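PDB 3GG7: uncharacterized protein from Deinococcus radiodurans, which is of unknown function but binds manganese and is probably a TatD-type metal-dependent hydrolase acting on ester bonds. Local coordinates for residues R184-D196 / E231-G243. Numbering follows the deposited sequence. Where two conformers were deposited one is given.
With MN (manganese (II) ion), chain B.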
# COMPACT_ATOMS: atom_id res chain seq x y z
N ARG A 184 -0.69 -15.83 9.23
CA ARG A 184 -1.19 -16.44 10.47
C ARG A 184 -0.86 -15.66 11.75
O ARG A 184 -1.61 -15.72 12.73
CB ARG A 184 -0.73 -17.89 10.60
CG ARG A 184 -1.38 -18.80 9.59
CD ARG A 184 -1.12 -20.25 9.89
NE ARG A 184 -1.12 -21.00 8.64
CZ ARG A 184 -0.04 -21.29 7.93
NH1 ARG A 184 1.18 -20.96 8.34
NH2 ARG A 184 -0.18 -21.96 6.80
N SER A 185 0.24 -14.90 11.75
CA SER A 185 0.59 -14.04 12.89
C SER A 185 -0.11 -12.67 12.94
O SER A 185 -0.08 -11.97 13.97
CB SER A 185 2.11 -13.86 12.95
OG SER A 185 2.70 -15.11 13.25
N MET A 186 -0.78 -12.31 11.85
CA MET A 186 -1.44 -11.01 11.75
C MET A 186 -2.82 -11.05 12.40
O MET A 186 -3.58 -11.99 12.16
CB MET A 186 -1.60 -10.62 10.27
CG MET A 186 -0.30 -10.43 9.49
SD MET A 186 -0.60 -10.09 7.71
CE MET A 186 1.06 -10.02 7.10
N PRO A 187 -3.16 -10.02 13.20
CA PRO A 187 -4.54 -9.93 13.67
C PRO A 187 -5.47 -9.76 12.46
O PRO A 187 -5.19 -8.94 11.57
CB PRO A 187 -4.55 -8.69 14.58
CG PRO A 187 -3.23 -8.07 14.42
CD PRO A 187 -2.32 -8.92 13.70
N ARG A 188 -6.55 -10.53 12.43
CA ARG A 188 -7.43 -10.51 11.25
C ARG A 188 -8.10 -9.18 11.06
O ARG A 188 -8.48 -8.86 9.93
CB ARG A 188 -8.49 -11.62 11.32
CG ARG A 188 -7.90 -13.00 11.23
CD ARG A 188 -8.95 -14.06 11.14
NE ARG A 188 -8.37 -15.40 11.18
CZ ARG A 188 -9.10 -16.52 11.21
NH1 ARG A 188 -10.43 -16.48 11.21
NH2 ARG A 188 -8.48 -17.70 11.22
N ASP A 189 -8.26 -8.41 12.13
CA ASP A 189 -8.88 -7.08 12.06
C ASP A 189 -7.94 -5.98 11.54
O ASP A 189 -8.33 -4.81 11.50
CB ASP A 189 -9.59 -6.69 13.39
CG ASP A 189 -8.67 -6.66 14.59
OD1 ASP A 189 -7.44 -6.84 14.44
OD2 ASP A 189 -9.20 -6.42 15.71
N ARG A 190 -6.73 -6.37 11.12
CA ARG A 190 -5.78 -5.42 10.50
C ARG A 190 -5.27 -5.89 9.14
O ARG A 190 -4.26 -5.37 8.63
CB ARG A 190 -4.61 -5.17 11.44
CG ARG A 190 -4.98 -4.25 12.63
CD ARG A 190 -3.75 -3.75 13.37
NE ARG A 190 -3.53 -4.45 14.62
CZ ARG A 190 -2.40 -4.43 15.31
NH1 ARG A 190 -1.34 -3.73 14.87
NH2 ARG A 190 -2.33 -5.11 16.45
N VAL A 191 -5.98 -6.84 8.52
CA VAL A 191 -5.62 -7.40 7.23
C VAL A 191 -6.49 -6.81 6.11
O VAL A 191 -7.71 -6.81 6.18
CB VAL A 191 -5.67 -8.93 7.25
CG1 VAL A 191 -5.37 -9.53 5.88
CG2 VAL A 191 -4.64 -9.42 8.25
N LEU A 192 -5.81 -6.28 5.09
CA LEU A 192 -6.43 -5.78 3.87
C LEU A 192 -5.87 -6.60 2.73
O LEU A 192 -4.82 -7.23 2.85
CB LEU A 192 -6.08 -4.29 3.67
CG LEU A 192 -6.42 -3.38 4.85
CD1 LEU A 192 -5.85 -2.01 4.63
CD2 LEU A 192 -7.95 -3.33 5.10
N THR A 193 -6.55 -6.55 1.59
CA THR A 193 -6.13 -7.26 0.39
C THR A 193 -5.59 -6.26 -0.65
O THR A 193 -6.07 -5.15 -0.70
CB THR A 193 -7.30 -8.07 -0.20
OG1 THR A 193 -8.47 -7.26 -0.27
CG2 THR A 193 -7.63 -9.31 0.66
N GLU A 194 -4.63 -6.68 -1.47
CA GLU A 194 -4.06 -5.84 -2.54
C GLU A 194 -3.63 -6.71 -3.71
O GLU A 194 -3.57 -7.94 -3.57
CB GLU A 194 -2.82 -5.08 -2.03
CG GLU A 194 -1.61 -5.97 -1.69
CD GLU A 194 -0.30 -5.18 -1.48
OE1 GLU A 194 -0.30 -4.22 -0.69
OE2 GLU A 194 0.70 -5.50 -2.15
N THR A 195 -3.30 -6.11 -4.86
CA THR A 195 -2.58 -6.78 -5.93
C THR A 195 -1.17 -6.23 -6.20
O THR A 195 -0.30 -6.96 -6.63
CB THR A 195 -3.29 -6.76 -7.28
OG1 THR A 195 -3.40 -5.40 -7.76
CG2 THR A 195 -4.67 -7.43 -7.19
N ASP A 196 -0.97 -4.93 -6.03
CA ASP A 196 0.24 -4.28 -6.51
C ASP A 196 0.42 -4.43 -8.03
O ASP A 196 1.56 -4.43 -8.53
CB ASP A 196 1.50 -4.75 -5.78
CG ASP A 196 2.64 -3.74 -5.86
OD1 ASP A 196 2.37 -2.53 -6.01
OD2 ASP A 196 3.82 -4.16 -5.75
N GLU A 231 -14.42 -11.51 2.62
CA GLU A 231 -14.82 -10.23 2.00
C GLU A 231 -15.44 -9.27 3.02
O GLU A 231 -15.15 -8.07 3.02
CB GLU A 231 -15.79 -10.45 0.83
CG GLU A 231 -15.20 -11.25 -0.31
CD GLU A 231 -16.08 -11.27 -1.55
OE1 GLU A 231 -17.22 -10.76 -1.51
OE2 GLU A 231 -15.62 -11.80 -2.58
N ARG A 232 -16.30 -9.80 3.91
CA ARG A 232 -16.93 -8.98 4.92
C ARG A 232 -15.89 -8.41 5.88
O ARG A 232 -15.96 -7.23 6.22
CB ARG A 232 -17.98 -9.78 5.71
CG ARG A 232 -18.55 -9.03 6.92
CD ARG A 232 -19.52 -9.90 7.77
NE ARG A 232 -18.96 -11.19 8.19
CZ ARG A 232 -18.15 -11.38 9.23
NH1 ARG A 232 -17.76 -10.38 10.01
NH2 ARG A 232 -17.72 -12.61 9.50
N ILE A 233 -15.00 -9.27 6.37
CA ILE A 233 -13.96 -8.86 7.31
C ILE A 233 -13.06 -7.75 6.72
O ILE A 233 -12.83 -6.73 7.37
CB ILE A 233 -13.14 -10.06 7.75
CG1 ILE A 233 -13.95 -10.89 8.73
CG2 ILE A 233 -11.81 -9.64 8.40
CD1 ILE A 233 -13.44 -12.29 8.90
N VAL A 234 -12.62 -7.93 5.49
CA VAL A 234 -11.82 -6.91 4.80
C VAL A 234 -12.60 -5.59 4.64
O VAL A 234 -12.06 -4.52 4.93
CB VAL A 234 -11.26 -7.42 3.47
CG1 VAL A 234 -10.51 -6.31 2.73
CG2 VAL A 234 -10.34 -8.63 3.73
N LYS A 235 -13.89 -5.64 4.29
CA LYS A 235 -14.70 -4.41 4.25
C LYS A 235 -14.85 -3.75 5.62
O LYS A 235 -14.76 -2.54 5.75
CB LYS A 235 -16.11 -4.69 3.72
CG LYS A 235 -16.18 -4.93 2.24
CD LYS A 235 -16.61 -3.64 1.55
CE LYS A 235 -16.65 -3.80 0.07
NZ LYS A 235 -17.09 -2.51 -0.58
N GLU A 236 -15.09 -4.57 6.65
CA GLU A 236 -15.17 -4.06 8.01
C GLU A 236 -13.85 -3.40 8.39
O GLU A 236 -13.83 -2.37 9.07
CB GLU A 236 -15.47 -5.17 9.04
CG GLU A 236 -16.84 -5.78 8.94
CD GLU A 236 -17.00 -7.03 9.78
OE1 GLU A 236 -15.99 -7.55 10.35
OE2 GLU A 236 -18.15 -7.51 9.88
N ASN A 237 -12.75 -4.02 7.96
CA ASN A 237 -11.43 -3.50 8.28
C ASN A 237 -11.18 -2.15 7.60
O ASN A 237 -10.67 -1.24 8.23
CB ASN A 237 -10.34 -4.49 7.91
CG ASN A 237 -10.35 -5.75 8.78
OD1 ASN A 237 -11.05 -5.81 9.82
ND2 ASN A 237 -9.59 -6.74 8.36
N VAL A 238 -11.60 -2.01 6.33
CA VAL A 238 -11.48 -0.72 5.65
C VAL A 238 -12.31 0.34 6.37
O VAL A 238 -11.85 1.46 6.58
CB VAL A 238 -11.83 -0.81 4.15
CG1 VAL A 238 -11.88 0.61 3.50
CG2 VAL A 238 -10.83 -1.68 3.43
N SER A 239 -13.55 0.01 6.79
CA SER A 239 -14.35 0.96 7.55
C SER A 239 -13.64 1.41 8.81
O SER A 239 -13.61 2.62 9.12
CB SER A 239 -15.72 0.39 7.92
OG SER A 239 -16.36 -0.17 6.79
N ARG A 240 -13.06 0.47 9.56
CA ARG A 240 -12.38 0.79 10.80
C ARG A 240 -11.13 1.63 10.55
O ARG A 240 -10.85 2.58 11.26
CB ARG A 240 -12.02 -0.49 11.54
CG ARG A 240 -11.39 -0.25 12.89
CD ARG A 240 -11.42 -1.51 13.78
NE ARG A 240 -10.31 -2.41 13.54
CZ ARG A 240 -9.05 -2.20 13.93
NH1 ARG A 240 -8.71 -1.09 14.59
NH2 ARG A 240 -8.12 -3.10 13.67
N LEU A 241 -10.40 1.28 9.49
CA LEU A 241 -9.23 2.03 9.06
C LEU A 241 -9.56 3.48 8.79
O LEU A 241 -8.86 4.39 9.25
CB LEU A 241 -8.64 1.40 7.77
CG LEU A 241 -7.47 2.14 7.12
CD1 LEU A 241 -6.19 1.95 7.98
CD2 LEU A 241 -7.28 1.66 5.69
N LEU A 242 -10.62 3.71 8.03
CA LEU A 242 -11.08 5.08 7.76
C LEU A 242 -11.50 5.84 9.03
O LEU A 242 -11.42 7.07 9.07
CB LEU A 242 -12.25 5.03 6.78
CG LEU A 242 -11.84 4.58 5.38
CD1 LEU A 242 -13.05 4.24 4.54
CD2 LEU A 242 -10.96 5.64 4.69
N GLY A 243 -11.96 5.11 10.04
CA GLY A 243 -12.27 5.68 11.34
C GLY A 243 -11.05 6.18 12.08
O GLY A 243 -11.15 7.10 12.88
MN MN B . 3.38 -0.69 -5.27
O HOH W 1 5.00 -1.92 -5.03
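Strand 191-193 and helix 231-243 cross at 109°, their axes approaching to 7.8 Å, the nearest CA atoms being those of L192 and V234, and of D189 and N237. The carboxamide of N237 joins them. Its CG lies beside the backbone N, a torsion that directs the amide at the chain, where ND2 bridges two carbonyls: one bond runs from ND2 to R188 O at 2.9 Å, within the carbonyl plane on a lone pair, the other from ND2 to V191 O, also 2.9 Å and straighter (163°). Farther along the helix, R240, with CG anti to the backbone N (chi1 -176°), bends at chi3 to bring NH2 to D189 O at 2.8 Å, arriving above the carbonyl plane; the D189 carboxylate adds a long salt bridge. On the side of F6 and I146 the contact turns apolar. L192 crosses V238 and L241 at about right angles, CD2 meeting V238 CG2 (3.7 Å) and CD1 meeting L241 CD2 (4.1 Å). Beside helix 212-223, V234 packs against T193, whose hydroxyl bonds to I4 O. In this TIM-barrel-like fold the strand leads to the manganese ligand D196. Two side chains thus grip three backbone carbonyls, tying the last helix to the 3-10 turn 188-189 and to the start of strand 191-193.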